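Local coordinates for extracellular solute-binding protein family 1 (Pseudothermotoga lettingae, PDB 5CI5) that binds the sugar alpha-D-tagatose and probably delivers it to an ABC transporter as its extracellular solute-binding component, at residues 104-107 with 108-111; 316-319 with 320-323. All coordinates share one frame; numbering follows the deposited sequence.

Interaction 1: 104-107 with 108-111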
loop_
_atom_site.group_PDB
_atom_site.type_symbol
_atom_site.label_atom_id
_atom_site.label_comp_id
_atom_site.label_asym_id
_atom_site.label_seq_id
_atom_site.Cartn_x
_atom_site.Cartn_y
_atom_site.Cartn_z
ATOM N N GLU A 104 5.184 -26.176 -3.001
ATOM C CA GLU A 104 4.477 -27.357 -3.450
ATOM C C GLU A 104 3.022 -27.032 -3.789
ATOM O O GLU A 104 2.522 -27.409 -4.847
ATOM C CB GLU A 104 4.523 -28.449 -2.406
ATOM C CG GLU A 104 3.591 -29.593 -2.760
ATOM C CD GLU A 104 4.050 -30.886 -2.182
ATOM O OE1 GLU A 104 4.215 -30.946 -0.951
ATOM O OE2 GLU A 104 4.253 -31.836 -2.964
ATOM N N HIS A 105 2.348 -26.307 -2.915
ATOM C CA HIS A 105 0.972 -25.938 -3.248
ATOM C C HIS A 105 0.866 -25.096 -4.529
ATOM O O HIS A 105 -0.050 -25.295 -5.327
ATOM C CB HIS A 105 0.346 -25.207 -2.079
ATOM C CG HIS A 105 -0.214 -26.128 -1.037
ATOM N ND1 HIS A 105 0.076 -25.986 0.303
ATOM C CD2 HIS A 105 -1.054 -27.181 -1.138
ATOM C CE1 HIS A 105 -0.568 -26.914 0.984
ATOM N NE2 HIS A 105 -1.258 -27.656 0.135
ATOM N N LEU A 106 1.788 -24.144 -4.724
ATOM C CA LEU A 106 1.689 -23.246 -5.858
ATOM C C LEU A 106 2.001 -23.999 -7.142
ATOM O O LEU A 106 1.415 -23.731 -8.196
ATOM C CB LEU A 106 2.615 -22.050 -5.695
ATOM C CG LEU A 106 2.142 -21.086 -4.621
ATOM C CD1 LEU A 106 3.250 -20.080 -4.348
ATOM C CD2 LEU A 106 0.862 -20.371 -5.022
ATOM N N LYS A 107 2.908 -24.963 -7.050
ATOM C CA LYS A 107 3.217 -25.785 -8.208
ATOM C C LYS A 107 1.988 -26.584 -8.656
ATOM O O LYS A 107 1.837 -26.871 -9.835
ATOM C CB LYS A 107 4.385 -26.725 -7.901
ATOM C CG LYS A 107 4.809 -27.596 -9.071
ATOM C CD LYS A 107 6.233 -27.272 -9.518
ATOM C CE LYS A 107 6.487 -27.726 -10.949
ATOM N NZ LYS A 107 7.288 -26.716 -11.705
ATOM N N ASN A 108 1.115 -26.946 -7.722
ATOM C CA ASN A 108 -0.044 -27.771 -8.063
ATOM C C ASN A 108 -1.328 -26.961 -8.244
ATOM O O ASN A 108 -2.383 -27.527 -8.496
ATOM C CB ASN A 108 -0.285 -28.832 -6.990
ATOM C CG ASN A 108 0.769 -29.931 -7.009
ATOM O OD1 ASN A 108 1.211 -30.366 -8.070
ATOM N ND2 ASN A 108 1.194 -30.358 -5.832
ATOM N N TRP A 109 -1.253 -25.647 -8.079
ATOM C CA TRP A 109 -2.461 -24.817 -8.125
ATOM C C TRP A 109 -2.723 -24.235 -9.515
ATOM O O TRP A 109 -1.825 -23.618 -10.094
ATOM C CB TRP A 109 -2.340 -23.672 -7.111
ATOM C CG TRP A 109 -3.570 -22.803 -7.035
ATOM C CD1 TRP A 109 -4.865 -23.229 -6.933
ATOM C CD2 TRP A 109 -3.620 -21.371 -7.027
ATOM N NE1 TRP A 109 -5.720 -22.150 -6.877
ATOM C CE2 TRP A 109 -4.979 -21.000 -6.923
ATOM C CE3 TRP A 109 -2.652 -20.369 -7.105
ATOM C CZ2 TRP A 109 -5.388 -19.667 -6.898
ATOM C CZ3 TRP A 109 -3.058 -19.049 -7.078
ATOM C CH2 TRP A 109 -4.416 -18.712 -6.985
ATOM N N GLU A 110 -3.962 -24.404 -10.006
ATOM C CA GLU A 110 -4.401 -23.864 -11.313
ATOM C C GLU A 110 -4.074 -22.401 -11.468
ATOM O O GLU A 110 -3.675 -21.948 -12.539
ATOM C CB GLU A 110 -5.933 -24.018 -11.509
ATOM C CG GLU A 110 -6.825 -23.323 -10.431
ATOM C CD GLU A 110 -7.163 -21.817 -10.700
ATOM O OE1 GLU A 110 -7.018 -21.323 -11.840
ATOM O OE2 GLU A 110 -7.594 -21.128 -9.744
ATOM N N GLY A 111 -4.241 -21.670 -10.371
ATOM C CA GLY A 111 -4.196 -20.227 -10.386
ATOM C C GLY A 111 -2.821 -19.587 -10.478
ATOM O O GLY A 111 -2.711 -18.388 -10.754
HETATM O O HOH W 1 0.600 -24.315 -11.218
#
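Asn108, Trp109 and Leu106 carry this local contact at the C-terminal end of the short helix 103-108, where the chain leaves the helix for a loop. Asn108 N still makes the i to i-4 bond to Glu104 O (3.2 Å, N-H...O 137°) and has a second, weak i to i-3 bond to His105 O. Trp109 N follows with a weak i to i-3 bond to Leu106 O (3.3 Å). The Asn108 side chain folds back over the last turn: with CG beside its own backbone N (chi1 -72°), the amide runs beside the Glu104 chain in the same direction. Amide and carboxylate planes differ by 28°, and Asn108 ND2 stands 4.0 Å from Glu104 CG, a van der Waals approach. On the buried side, Leu106 CD2 meets Trp109 CE3 at 4.1 Å, the leucine methyl coming in at a slant to the indole. Leu106 also packs on Leu132 of strand 128-138 and on Trp316 of helix 312-322, so the turn rests against both. A water lies 2.8 Å from Trp109 O and also close to Lys107 O, spanning the turn. Gly111 N sits over the centre of the Trp109 ring, 3.4 Å above its plane.

Interaction 2: 316-319 with 320-323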
loop_
_atom_site.group_PDB
_atom_site.type_symbol
_atom_site.label_atom_id
_atom_site.label_comp_id
_atom_site.label_asym_id
_atom_site.label_seq_id
_atom_site.Cartn_x
_atom_site.Cartn_y
_atom_site.Cartn_z
ATOM N N TRP A 316 -4.356 -23.728 3.595
ATOM C CA TRP A 316 -4.150 -23.641 2.151
ATOM C C TRP A 316 -5.497 -23.686 1.416
ATOM O O TRP A 316 -5.715 -22.891 0.490
ATOM C CB TRP A 316 -3.215 -24.752 1.617
ATOM C CG TRP A 316 -3.333 -24.773 0.158
ATOM C CD1 TRP A 316 -4.053 -25.648 -0.585
ATOM C CD2 TRP A 316 -2.784 -23.818 -0.750
ATOM N NE1 TRP A 316 -3.992 -25.306 -1.912
ATOM C CE2 TRP A 316 -3.214 -24.186 -2.042
ATOM C CE3 TRP A 316 -1.986 -22.687 -0.602
ATOM C CZ2 TRP A 316 -2.866 -23.471 -3.172
ATOM C CZ3 TRP A 316 -1.632 -21.974 -1.743
ATOM C CH2 TRP A 316 -2.079 -22.371 -3.005
ATOM N N LYS A 317 -6.410 -24.589 1.810
ATOM C CA LYS A 317 -7.721 -24.665 1.151
ATOM C C LYS A 317 -8.458 -23.333 1.194
ATOM O O LYS A 317 -9.040 -22.906 0.187
ATOM C CB LYS A 317 -8.610 -25.761 1.784
ATOM C CG LYS A 317 -8.373 -27.126 1.182
ATOM C CD LYS A 317 -9.006 -27.179 -0.210
ATOM C CE LYS A 317 -8.532 -28.364 -1.020
ATOM N NZ LYS A 317 -8.927 -28.216 -2.449
ATOM N N LEU A 318 -8.408 -22.644 2.330
ATOM C CA LEU A 318 -8.993 -21.309 2.418
ATOM C C LEU A 318 -8.279 -20.301 1.491
ATOM O O LEU A 318 -8.931 -19.520 0.804
ATOM C CB LEU A 318 -8.970 -20.811 3.873
ATOM C CG LEU A 318 -9.534 -19.416 4.167
ATOM C CD1 LEU A 318 -10.953 -19.269 3.655
ATOM C CD2 LEU A 318 -9.480 -19.151 5.688
ATOM N N ALA A 319 -6.944 -20.320 1.467
ATOM C CA ALA A 319 -6.176 -19.418 0.587
ATOM C C ALA A 319 -6.549 -19.650 -0.888
ATOM O O ALA A 319 -6.777 -18.706 -1.642
ATOM C CB ALA A 319 -4.682 -19.604 0.809
ATOM N N GLU A 320 -6.639 -20.912 -1.263
ATOM C CA GLU A 320 -7.012 -21.319 -2.616
ATOM C C GLU A 320 -8.392 -20.791 -2.980
ATOM O O GLU A 320 -8.591 -20.182 -4.041
ATOM C CB GLU A 320 -6.970 -22.845 -2.683
ATOM C CG GLU A 320 -7.200 -23.487 -3.990
ATOM C CD GLU A 320 -7.113 -24.990 -3.808
ATOM O OE1 GLU A 320 -8.112 -25.594 -3.375
ATOM O OE2 GLU A 320 -6.031 -25.543 -4.012
ATOM N N TYR A 321 -9.334 -20.955 -2.060
ATOM C CA TYR A 321 -10.685 -20.470 -2.289
ATOM C C TYR A 321 -10.707 -18.943 -2.417
ATOM O O TYR A 321 -11.301 -18.385 -3.352
ATOM C CB TYR A 321 -11.624 -20.928 -1.161
ATOM C CG TYR A 321 -12.907 -20.127 -1.072
ATOM C CD1 TYR A 321 -14.024 -20.445 -1.839
ATOM C CD2 TYR A 321 -12.991 -19.019 -0.239
ATOM C CE1 TYR A 321 -15.196 -19.678 -1.743
ATOM C CE2 TYR A 321 -14.145 -18.257 -0.149
ATOM C CZ TYR A 321 -15.238 -18.585 -0.899
ATOM O OH TYR A 321 -16.387 -17.797 -0.799
ATOM N N LEU A 322 -10.064 -18.262 -1.479
ATOM C CA LEU A 322 -10.065 -16.806 -1.484
ATOM C C LEU A 322 -9.438 -16.195 -2.736
ATOM O O LEU A 322 -9.800 -15.093 -3.119
ATOM C CB LEU A 322 -9.350 -16.265 -0.263
ATOM C CG LEU A 322 -10.070 -16.472 1.064
ATOM C CD1 LEU A 322 -9.210 -16.017 2.185
ATOM C CD2 LEU A 322 -11.421 -15.733 1.084
ATOM N N THR A 323 -8.500 -16.910 -3.351
ATOM C CA THR A 323 -7.793 -16.399 -4.513
ATOM C C THR A 323 -8.279 -17.100 -5.783
ATOM O O THR A 323 -7.567 -17.116 -6.779
ATOM C CB THR A 323 -6.261 -16.553 -4.336
ATOM O OG1 THR A 323 -5.909 -16.313 -2.964
ATOM C CG2 THR A 323 -5.527 -15.558 -5.197
HETATM O O HOH W 2 -10.091 -24.294 -2.069
#
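Trp316 and Glu320 both carry CG anti to the backbone N (chi1 167° and -175°), and the Glu320 chain runs on extended, which brings its carboxylate back alongside the preceding turn to the indole of Trp316. Trp316 NE1 donates to Glu320 OE2 (2.9 Å), meeting that oxygen from above the carboxylate plane; ring and carboxylate stand 87° apart. Glu320 CB lies over one face of the Trp316 indole, 3.7 Å above its plane and offset toward the rim. The other oxygen, Glu320 OE1, takes Lys317 NZ on its syn lone pair in a salt bridge of 2.9 Å, and a water links it to Lys317 O. These are i to i+4 and i to i+3 pairs on the last turns of helix 312-322, whose backbone bonds include Glu320 N to Trp316 O. Were Glu320 an alanine, the Lys317 ammonium would probably lose its carboxylate mate and the Trp316 indole N-H this acceptor. Across the helix, Leu318 CD1 packs on Leu322 CG at 3.9 Å, and both leucines reach Ile27 of strand 25-30. At the C-terminal end, Ala319 O is gripped twice, by Thr323 N (3.0 Å) and Thr323 OG1 (2.9 Å), from opposite faces of its carbonyl plane.

How the interactions relate
Interactions 1 and 2 are two helix ends, distant in sequence, that pack directly on one another with centres about 11 Å apart. His105 stacks on Trp316, with His105 CD2 3.4 Å from Trp316 CD1, and its NE2 is hydrogen-bonded to Glu313 of the same helix as Trp316. Trp109 packs against the C-terminal end of helix 312-322: Trp109 NE1 lies 3.5 Å from Glu320 CG, and Trp109 CZ2 lies 3.4 Å from Thr323 O. Arg342 forms a salt bridge with Glu110 and a hydrogen bond to Thr323 O. None of the residues in the four segments lines the tagatose pocket, but strand 128-138, which Leu106, Trp109 and Thr323 touch, includes the pocket residues Tyr135 and Asp137.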